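Local coordinates for fibronectin type III domain-containing protein (PDB 6P2K) that probably hydrolyses the beta-glucan backbone of xyloglucan, as a family GH74 glycoside hydrolase whose catalytic part is built from two seven-bladed beta-propellers, at residues B[751-757]-B[768-774]; B[701-707]-B[717-723]. All blocks are in the same frame, centred on the assembly; numbering follows the deposited sequence.

Contact 1 of 2, residues B[751-757]-B[768-774]; sequences DAGQMYL and RRSISGM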
ATOM      1  N   ASP B 751     -18.448  -6.993 -30.685  1.00 36.31           N
ATOM      2  CA  ASP B 751     -17.179  -6.307 -30.462  1.00 42.41           C
ATOM      3  C   ASP B 751     -17.206  -4.998 -31.236  1.00 44.84           C
ATOM      4  O   ASP B 751     -17.237  -5.008 -32.471  1.00 47.57           O
ATOM      5  CB  ASP B 751     -15.997  -7.177 -30.893  1.00 49.51           C
ATOM      6  CG  ASP B 751     -14.657  -6.520 -30.628  1.00 58.34           C
ATOM      7  OD1 ASP B 751     -14.302  -6.340 -29.444  1.00 61.91           O
ATOM      8  OD2 ASP B 751     -13.955  -6.184 -31.607  1.00 61.37           O
ATOM      9  N   ALA B 752     -17.197  -3.878 -30.509  1.00 46.28           N
ATOM     10  CA  ALA B 752     -17.208  -2.540 -31.103  1.00 47.42           C
ATOM     11  C   ALA B 752     -18.411  -2.352 -32.026  1.00 48.91           C
ATOM     12  O   ALA B 752     -18.293  -1.856 -33.149  1.00 48.97           O
ATOM     13  CB  ALA B 752     -15.898  -2.254 -31.842  1.00 46.85           C
ATOM     14  N   GLY B 753     -19.581  -2.763 -31.540  1.00 47.40           N
ATOM     15  CA  GLY B 753     -20.825  -2.548 -32.252  1.00 42.03           C
ATOM     16  C   GLY B 753     -21.100  -3.495 -33.398  1.00 40.87           C
ATOM     17  O   GLY B 753     -22.065  -3.277 -34.139  1.00 45.18           O
ATOM     18  N   GLN B 754     -20.296  -4.541 -33.569  1.00 38.29           N
ATOM     19  CA  GLN B 754     -20.456  -5.474 -34.677  1.00 37.17           C
ATOM     20  C   GLN B 754     -20.546  -6.888 -34.125  1.00 33.09           C
ATOM     21  O   GLN B 754     -19.747  -7.272 -33.266  1.00 32.64           O
ATOM     22  CB  GLN B 754     -19.289  -5.361 -35.664  1.00 37.53           C
ATOM     23  CG  GLN B 754     -19.263  -6.440 -36.733  1.00 39.60           C
ATOM     24  CD  GLN B 754     -20.410  -6.319 -37.715  1.00 43.55           C
ATOM     25  OE1 GLN B 754     -20.584  -5.283 -38.357  1.00 51.00           O
ATOM     26  NE2 GLN B 754     -21.198  -7.381 -37.842  1.00 41.77           N
ATOM     27  N   MET B 755     -21.516  -7.658 -34.612  1.00 28.79           N
ATOM     28  CA  MET B 755     -21.640  -9.051 -34.204  1.00 30.25           C
ATOM     29  C   MET B 755     -20.575  -9.889 -34.899  1.00 30.19           C
ATOM     30  O   MET B 755     -20.387  -9.792 -36.117  1.00 30.51           O
ATOM     31  CB  MET B 755     -23.034  -9.597 -34.522  1.00 30.48           C
ATOM     32  CG  MET B 755     -24.124  -9.174 -33.536  1.00 38.34           C
ATOM     33  SD  MET B 755     -23.720  -9.438 -31.789  1.00 43.77           S
ATOM     34  CE  MET B 755     -23.171 -11.150 -31.793  1.00 36.30           C
ATOM     35  N   TYR B 756     -19.881 -10.709 -34.121  1.00 24.95           N
ATOM     36  CA  TYR B 756     -18.844 -11.586 -34.633  1.00 24.33           C
ATOM     37  C   TYR B 756     -19.121 -13.016 -34.199  1.00 24.28           C
ATOM     38  O   TYR B 756     -19.776 -13.259 -33.181  1.00 25.43           O
ATOM     39  CB  TYR B 756     -17.456 -11.173 -34.128  1.00 26.93           C
ATOM     40  CG  TYR B 756     -16.899  -9.923 -34.766  1.00 27.42           C
ATOM     41  CD1 TYR B 756     -16.180  -9.988 -35.955  1.00 28.21           C
ATOM     42  CD2 TYR B 756     -17.077  -8.683 -34.174  1.00 26.86           C
ATOM     43  CE1 TYR B 756     -15.661  -8.848 -36.540  1.00 30.75           C
ATOM     44  CE2 TYR B 756     -16.563  -7.538 -34.752  1.00 32.43           C
ATOM     45  CZ  TYR B 756     -15.856  -7.626 -35.934  1.00 33.35           C
ATOM     46  OH  TYR B 756     -15.345  -6.487 -36.509  1.00 40.71           O
ATOM     47  N   LEU B 757     -18.611 -13.958 -34.981  1.00 24.85           N
ATOM     48  CA  LEU B 757     -18.562 -15.363 -34.605  1.00 20.43           C
ATOM     49  C   LEU B 757     -17.116 -15.700 -34.268  1.00 22.02           C
ATOM     50  O   LEU B 757     -16.239 -15.608 -35.132  1.00 23.21           O
ATOM     51  CB  LEU B 757     -19.081 -16.254 -35.736  1.00 18.67           C
ATOM     52  CG  LEU B 757     -18.867 -17.765 -35.619  1.00 22.42           C
ATOM     53  CD1 LEU B 757     -19.615 -18.332 -34.420  1.00 25.07           C
ATOM     54  CD2 LEU B 757     -19.308 -18.461 -36.896  1.00 24.21           C
ATOM     55  N   ARG B 768     -12.130 -15.548 -36.105  1.00 22.18           N
ATOM     56  CA  ARG B 768     -13.387 -14.834 -35.957  1.00 21.74           C
ATOM     57  C   ARG B 768     -13.868 -14.323 -37.308  1.00 28.20           C
ATOM     58  O   ARG B 768     -13.076 -14.045 -38.215  1.00 28.17           O
ATOM     59  CB  ARG B 768     -13.274 -13.674 -34.958  1.00 16.54           C
ATOM     60  CG  ARG B 768     -12.751 -12.380 -35.538  1.00 22.01           C
ATOM     61  CD  ARG B 768     -12.900 -11.245 -34.541  1.00 22.77           C
ATOM     62  NE  ARG B 768     -12.535  -9.965 -35.132  1.00 24.75           N
ATOM     63  CZ  ARG B 768     -12.622  -8.798 -34.502  1.00 28.64           C
ATOM     64  NH1 ARG B 768     -13.059  -8.746 -33.251  1.00 26.60           N
ATOM     65  NH2 ARG B 768     -12.270  -7.682 -35.128  1.00 31.69           N
ATOM     66  N   ARG B 769     -15.187 -14.204 -37.427  1.00 27.74           N
ATOM     67  CA  ARG B 769     -15.842 -13.809 -38.663  1.00 27.43           C
ATOM     68  C   ARG B 769     -16.948 -12.818 -38.343  1.00 27.76           C
ATOM     69  O   ARG B 769     -17.676 -12.986 -37.360  1.00 25.33           O
ATOM     70  CB  ARG B 769     -16.425 -15.028 -39.396  1.00 28.29           C
ATOM     71  CG  ARG B 769     -17.005 -14.718 -40.768  1.00 33.53           C
ATOM     72  CD  ARG B 769     -17.807 -15.885 -41.315  1.00 32.29           C
ATOM     73  NE  ARG B 769     -18.141 -15.705 -42.726  1.00 33.18           N
ATOM     74  CZ  ARG B 769     -19.182 -15.004 -43.162  1.00 38.08           C
ATOM     75  NH1 ARG B 769     -19.993 -14.413 -42.296  1.00 41.73           N
ATOM     76  NH2 ARG B 769     -19.413 -14.893 -44.461  1.00 41.87           N
ATOM     77  N   SER B 770     -17.063 -11.784 -39.171  1.00 32.26           N
ATOM     78  CA  SER B 770     -18.172 -10.849 -39.055  1.00 30.85           C
ATOM     79  C   SER B 770     -19.464 -11.517 -39.509  1.00 27.88           C
ATOM     80  O   SER B 770     -19.481 -12.273 -40.483  1.00 30.42           O
ATOM     81  CB  SER B 770     -17.898  -9.600 -39.892  1.00 35.97           C
ATOM     82  OG  SER B 770     -18.576  -8.478 -39.361  1.00 42.20           O
ATOM     83  N   ILE B 771     -20.549 -11.243 -38.791  1.00 27.08           N
ATOM     84  CA  ILE B 771     -21.853 -11.849 -39.052  1.00 30.44           C
ATOM     85  C   ILE B 771     -22.843 -10.729 -39.346  1.00 32.49           C
ATOM     86  O   ILE B 771     -23.068  -9.856 -38.499  1.00 36.67           O
ATOM     87  CB  ILE B 771     -22.334 -12.704 -37.869  1.00 29.80           C
ATOM     88  CG1 ILE B 771     -21.347 -13.844 -37.590  1.00 26.46           C
ATOM     89  CG2 ILE B 771     -23.730 -13.245 -38.136  1.00 32.29           C
ATOM     90  CD1 ILE B 771     -21.276 -14.881 -38.684  1.00 24.85           C
ATOM     91  N   SER B 772     -23.437 -10.757 -40.532  1.00 34.81           N
ATOM     92  CA  SER B 772     -24.343  -9.704 -40.963  1.00 39.86           C
ATOM     93  C   SER B 772     -25.797 -10.117 -40.758  1.00 40.09           C
ATOM     94  O   SER B 772     -26.135 -11.303 -40.717  1.00 37.79           O
ATOM     95  CB  SER B 772     -24.102  -9.344 -42.431  1.00 43.12           C
ATOM     96  OG  SER B 772     -24.172 -10.490 -43.260  1.00 47.21           O
ATOM     97  N   GLY B 773     -26.655  -9.109 -40.626  1.00 41.77           N
ATOM     98  CA  GLY B 773     -28.078  -9.348 -40.455  1.00 42.99           C
ATOM     99  C   GLY B 773     -28.450 -10.066 -39.180  1.00 44.11           C
ATOM    100  O   GLY B 773     -29.479 -10.751 -39.143  1.00 48.46           O
ATOM    101  N   MET B 774     -27.643  -9.935 -38.131  1.00 38.70           N
ATOM    102  CA  MET B 774     -27.956 -10.527 -36.836  1.00 41.14           C
ATOM    103  C   MET B 774     -28.777  -9.563 -35.990  1.00 44.40           C
ATOM    104  O   MET B 774     -28.512  -8.352 -35.970  1.00 47.25           O
ATOM    105  CB  MET B 774     -26.667 -10.905 -36.102  1.00 42.07           C
ATOM    106  CG  MET B 774     -26.890 -11.710 -34.845  1.00 48.17           C
ATOM    107  SD  MET B 774     -25.465 -12.723 -34.418  1.00 52.32           S
ATOM    108  CE  MET B 774     -26.097 -13.592 -32.986  1.00 52.10           C
TER

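Contact 2 of 2, residues B[701-707]-B[717-723]; sequences NKIVMSY and GVFLGTI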
ATOM      1  N   ASN B 701     -31.116 -14.566 -33.875  1.00 29.04           N
ATOM      2  CA  ASN B 701     -31.688 -15.284 -35.006  1.00 28.72           C
ATOM      3  C   ASN B 701     -30.642 -16.085 -35.774  1.00 30.15           C
ATOM      4  O   ASN B 701     -30.819 -16.344 -36.969  1.00 34.91           O
ATOM      5  CB  ASN B 701     -32.404 -14.309 -35.945  1.00 29.88           C
ATOM      6  CG  ASN B 701     -31.466 -13.258 -36.527  1.00 31.18           C
ATOM      7  OD1 ASN B 701     -30.339 -13.086 -36.061  1.00 31.65           O
ATOM      8  ND2 ASN B 701     -31.932 -12.548 -37.547  1.00 31.25           N
ATOM      9  N   LYS B 702     -29.555 -16.489 -35.116  1.00 26.32           N
ATOM     10  CA  LYS B 702     -28.440 -17.132 -35.796  1.00 27.92           C
ATOM     11  C   LYS B 702     -28.063 -18.444 -35.117  1.00 29.50           C
ATOM     12  O   LYS B 702     -28.031 -18.540 -33.885  1.00 28.50           O
ATOM     13  CB  LYS B 702     -27.216 -16.207 -35.846  1.00 27.19           C
ATOM     14  CG  LYS B 702     -27.440 -14.907 -36.612  1.00 27.95           C
ATOM     15  CD  LYS B 702     -27.597 -15.146 -38.108  1.00 27.84           C
ATOM     16  CE  LYS B 702     -28.058 -13.881 -38.818  1.00 28.84           C
ATOM     17  NZ  LYS B 702     -28.065 -14.025 -40.300  1.00 30.97           N
ATOM     18  N   ILE B 703     -27.772 -19.450 -35.942  1.00 29.47           N
ATOM     19  CA  ILE B 703     -27.272 -20.749 -35.504  1.00 26.78           C
ATOM     20  C   ILE B 703     -26.118 -21.132 -36.422  1.00 27.55           C
ATOM     21  O   ILE B 703     -26.188 -20.918 -37.637  1.00 29.80           O
ATOM     22  CB  ILE B 703     -28.376 -21.828 -35.533  1.00 28.39           C
ATOM     23  CG1 ILE B 703     -29.516 -21.462 -34.585  1.00 32.14           C
ATOM     24  CG2 ILE B 703     -27.810 -23.196 -35.174  1.00 24.50           C
ATOM     25  CD1 ILE B 703     -30.792 -22.233 -34.846  1.00 35.10           C
ATOM     26  N   VAL B 704     -25.053 -21.691 -35.845  1.00 23.25           N
ATOM     27  CA  VAL B 704     -23.873 -22.083 -36.603  1.00 24.42           C
ATOM     28  C   VAL B 704     -23.481 -23.504 -36.214  1.00 26.81           C
ATOM     29  O   VAL B 704     -23.723 -23.949 -35.089  1.00 25.75           O
ATOM     30  CB  VAL B 704     -22.696 -21.101 -36.375  1.00 25.09           C
ATOM     31  CG1 VAL B 704     -22.289 -21.079 -34.907  1.00 25.37           C
ATOM     32  CG2 VAL B 704     -21.502 -21.436 -37.270  1.00 22.92           C
ATOM     33  N   MET B 705     -22.893 -24.225 -37.167  1.00 26.12           N
ATOM     34  CA  MET B 705     -22.353 -25.557 -36.923  1.00 22.91           C
ATOM     35  C   MET B 705     -21.275 -25.833 -37.963  1.00 24.35           C
ATOM     36  O   MET B 705     -21.166 -25.131 -38.973  1.00 26.50           O
ATOM     37  CB  MET B 705     -23.450 -26.628 -36.963  1.00 22.45           C
ATOM     38  CG  MET B 705     -24.144 -26.776 -38.312  1.00 26.34           C
ATOM     39  SD  MET B 705     -23.304 -27.927 -39.423  1.00 30.99           S
ATOM     40  CE  MET B 705     -23.382 -29.440 -38.470  1.00 30.99           C
ATOM     41  N   SER B 706     -20.486 -26.878 -37.713  1.00 21.56           N
ATOM     42  CA  SER B 706     -19.389 -27.235 -38.605  1.00 24.97           C
ATOM     43  C   SER B 706     -19.252 -28.748 -38.673  1.00 25.47           C
ATOM     44  O   SER B 706     -19.108 -29.406 -37.637  1.00 23.26           O
ATOM     45  CB  SER B 706     -18.074 -26.599 -38.135  1.00 23.73           C
ATOM     46  OG  SER B 706     -16.955 -27.243 -38.717  1.00 30.71           O
ATOM     47  N   TYR B 707     -19.285 -29.291 -39.890  1.00 20.61           N
ATOM     48  CA  TYR B 707     -19.130 -30.727 -40.115  1.00 23.46           C
ATOM     49  C   TYR B 707     -17.653 -31.054 -40.298  1.00 24.50           C
ATOM     50  O   TYR B 707     -16.988 -30.482 -41.170  1.00 24.55           O
ATOM     51  CB  TYR B 707     -19.932 -31.172 -41.336  1.00 23.86           C
ATOM     52  CG  TYR B 707     -21.350 -31.593 -41.026  1.00 27.78           C
ATOM     53  CD1 TYR B 707     -21.610 -32.605 -40.111  1.00 26.96           C
ATOM     54  CD2 TYR B 707     -22.430 -30.982 -41.653  1.00 30.91           C
ATOM     55  CE1 TYR B 707     -22.903 -32.998 -39.826  1.00 26.44           C
ATOM     56  CE2 TYR B 707     -23.729 -31.368 -41.375  1.00 32.50           C
ATOM     57  CZ  TYR B 707     -23.959 -32.375 -40.459  1.00 32.59           C
ATOM     58  OH  TYR B 707     -25.250 -32.761 -40.177  1.00 35.62           O
ATOM     59  N   GLY B 717     -17.468 -28.174 -44.033  1.00 27.30           N
ATOM     60  CA  GLY B 717     -17.838 -26.780 -44.164  1.00 27.72           C
ATOM     61  C   GLY B 717     -18.492 -26.203 -42.928  1.00 27.29           C
ATOM     62  O   GLY B 717     -18.920 -26.939 -42.033  1.00 23.93           O
ATOM     63  N   VAL B 718     -18.563 -24.876 -42.870  1.00 27.30           N
ATOM     64  CA  VAL B 718     -19.205 -24.148 -41.781  1.00 24.74           C
ATOM     65  C   VAL B 718     -20.522 -23.600 -42.305  1.00 26.41           C
ATOM     66  O   VAL B 718     -20.567 -23.016 -43.395  1.00 29.95           O
ATOM     67  CB  VAL B 718     -18.307 -23.015 -41.254  1.00 25.97           C
ATOM     68  CG1 VAL B 718     -18.905 -22.399 -39.991  1.00 21.68           C
ATOM     69  CG2 VAL B 718     -16.902 -23.540 -40.998  1.00 25.60           C
ATOM     70  N   PHE B 719     -21.593 -23.793 -41.540  1.00 24.63           N
ATOM     71  CA  PHE B 719     -22.932 -23.439 -41.989  1.00 26.45           C
ATOM     72  C   PHE B 719     -23.613 -22.533 -40.977  1.00 26.20           C
ATOM     73  O   PHE B 719     -23.562 -22.779 -39.770  1.00 28.25           O
ATOM     74  CB  PHE B 719     -23.775 -24.694 -42.235  1.00 27.95           C
ATOM     75  CG  PHE B 719     -23.174 -25.625 -43.246  1.00 30.47           C
ATOM     76  CD1 PHE B 719     -22.276 -26.612 -42.855  1.00 28.48           C
ATOM     77  CD2 PHE B 719     -23.482 -25.498 -44.594  1.00 28.79           C
ATOM     78  CE1 PHE B 719     -21.712 -27.462 -43.787  1.00 31.00           C
ATOM     79  CE2 PHE B 719     -22.925 -26.346 -45.532  1.00 30.36           C
ATOM     80  CZ  PHE B 719     -22.038 -27.331 -45.129  1.00 32.66           C
ATOM     81  N   LEU B 720     -24.257 -21.487 -41.488  1.00 27.21           N
ATOM     82  CA  LEU B 720     -24.927 -20.481 -40.676  1.00 26.80           C
ATOM     83  C   LEU B 720     -26.403 -20.462 -41.047  1.00 31.50           C
ATOM     84  O   LEU B 720     -26.752 -20.263 -42.215  1.00 32.62           O
ATOM     85  CB  LEU B 720     -24.300 -19.102 -40.892  1.00 24.43           C
ATOM     86  CG  LEU B 720     -24.886 -17.942 -40.083  1.00 27.70           C
ATOM     87  CD1 LEU B 720     -24.343 -17.949 -38.660  1.00 24.58           C
ATOM     88  CD2 LEU B 720     -24.614 -16.611 -40.765  1.00 27.38           C
ATOM     89  N   GLY B 721     -27.262 -20.667 -40.056  1.00 30.14           N
ATOM     90  CA  GLY B 721     -28.703 -20.645 -40.253  1.00 29.11           C
ATOM     91  C   GLY B 721     -29.303 -19.388 -39.650  1.00 27.49           C
ATOM     92  O   GLY B 721     -28.852 -18.915 -38.601  1.00 28.78           O
ATOM     93  N   THR B 722     -30.319 -18.850 -40.319  1.00 27.80           N
ATOM     94  CA  THR B 722     -31.037 -17.671 -39.855  1.00 31.97           C
ATOM     95  C   THR B 722     -32.480 -18.052 -39.564  1.00 36.70           C
ATOM     96  O   THR B 722     -33.151 -18.655 -40.409  1.00 36.74           O
ATOM     97  CB  THR B 722     -30.982 -16.539 -40.885  1.00 34.79           C
ATOM     98  OG1 THR B 722     -29.615 -16.207 -41.162  1.00 36.68           O
ATOM     99  CG2 THR B 722     -31.700 -15.304 -40.354  1.00 32.68           C
ATOM    100  N   ILE B 723     -32.950 -17.699 -38.370  1.00 36.10           N
ATOM    101  CA  ILE B 723     -34.304 -18.032 -37.940  1.00 35.15           C
ATOM    102  C   ILE B 723     -35.271 -17.042 -38.580  1.00 35.32           C
ATOM    103  O   ILE B 723     -35.281 -15.857 -38.239  1.00 34.39           O
ATOM    104  CB  ILE B 723     -34.426 -18.013 -36.413  1.00 33.58           C
ATOM    105  CG1 ILE B 723     -33.336 -18.886 -35.782  1.00 34.52           C
ATOM    106  CG2 ILE B 723     -35.812 -18.473 -35.985  1.00 32.85           C
ATOM    107  CD1 ILE B 723     -33.449 -19.007 -34.273  1.00 35.67           C
TER
HETATM  108  O   HOH W   1     -34.095 -13.472 -38.874  1.00 37.26           O
HETATM  109  O   HOH W   2     -15.830 -27.928 -41.267  1.00 26.28           O

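Contact 1 of 2, residues B[751-757]-B[768-774]
The guanidinium of Arg768 lies flat over one face of the Tyr756 ring, planes 12° apart, with CZ 3.9 Å from the ring centroid and displaced toward the rim: an offset stack and a cation-pi contact at once. Arg768 CG sits between the backbone N and the carbonyl carbon (chi1 85°), and the chain runs extended to NE, which carries the flat group out over the ring. At the guanidinium edge NH1 gives a salt bridge to Asp751 OD2 (3.2 Å), met from above the carboxylate plane; NH1 also bonds Tyr758 and NE bonds Gln7, fixing the group's rotation. With an alanine here, Tyr756 would probably lose the cationic cover of that face and Asp751 its charged mate. Met755 O accepts two donors, Ile771 N across the contact at 3.0 Å and the neighbouring Gln754 NE2 at 3.1 Å. The side chains of Met755 and Met774 cross at about a right angle, CE of the first 3.8 Å from SD of the second, while Leu757 CB packs on Ile771 CG1. Tyr756 and Leu757 pair with Ser770 and Arg769 in the antiparallel hairpin 754-761/765-770; Asp751 and Met774 reach in from the turn before it and the chain after it. Strand 745-751 flanks 754-761, and strand 7-8, ahead of the first propeller, pairs with 765-770 and completes this last blade of the second.

Contact 2 of 2, residues B[701-707]-B[717-723]
Met705 SD comes obliquely to the Phe719 ring, 3.8 Å from CD1, in a Met-aromatic contact, while its methyl CE lies 3.4 Å above the plane of a second ring, that of Tyr707, over the ring centre. The bends at chi2 (88°) and chi3 (60°) turn the methyl forward along its own strand, over Tyr707. The side chains of Phe719 and Tyr707 cross at about a right angle, CE1 of the phenylalanine meeting the tyrosine near its ring plane, 4.2 Å from CD2. The other face of this hairpin carries Val704, whose CG2 lies alongside Val718 CG1 (3.9 Å), and farther along Lys702, running beside Thr722. Lys702 NZ donates to Thr722 OG1 at 2.8 Å and more weakly to Ser772 O, so the amine of the buried Lys702 has more than one acceptor. Backbone bonds join the strands regularly; the one from Phe719 N to Met705 O is nearly straight (174°). Waters join both ends: one bridges Asn701 ND2 and Ile723 O, and another donates to Ser706 OG and Tyr707 O while weakly accepting from Gly717 N. Asn701 OD1 also accepts from Asn775 N, Ser706 OG bonds Ser741 O and Tyr707 OH bonds Trp648 O. The strands form the central antiparallel pair of a four-stranded propeller blade, with 697-699 beside 702-709 and 729-733 beside 714-723. Helix 666-672 packs against Tyr707 and Phe719, whereas strand 745-751 of the next sheet covers Val704, Leu720 and Lys702 on the opposite face.

Contacts 1 and 2 are both antiparallel hairpins, each the middle pair of a four-stranded sheet, in neighbouring blades with centres about 14 Å apart. Contact 2 is buried almost throughout and relies on a regular run of backbone bonds, with mostly apolar side chains on both faces and a lysine–threonine bond at one end. Contact 1 is only partly buried, has fewer cross-strand bonds, and draws on charge, through a salt bridge and a cation-pi stack. They touch where the chain leaves the last strand, and there Asn701 ND2 makes a weak hydrogen bond to Gly773 O. Leu757 against Val704 and Met774 against Lys702 add side-chain contacts between the blades.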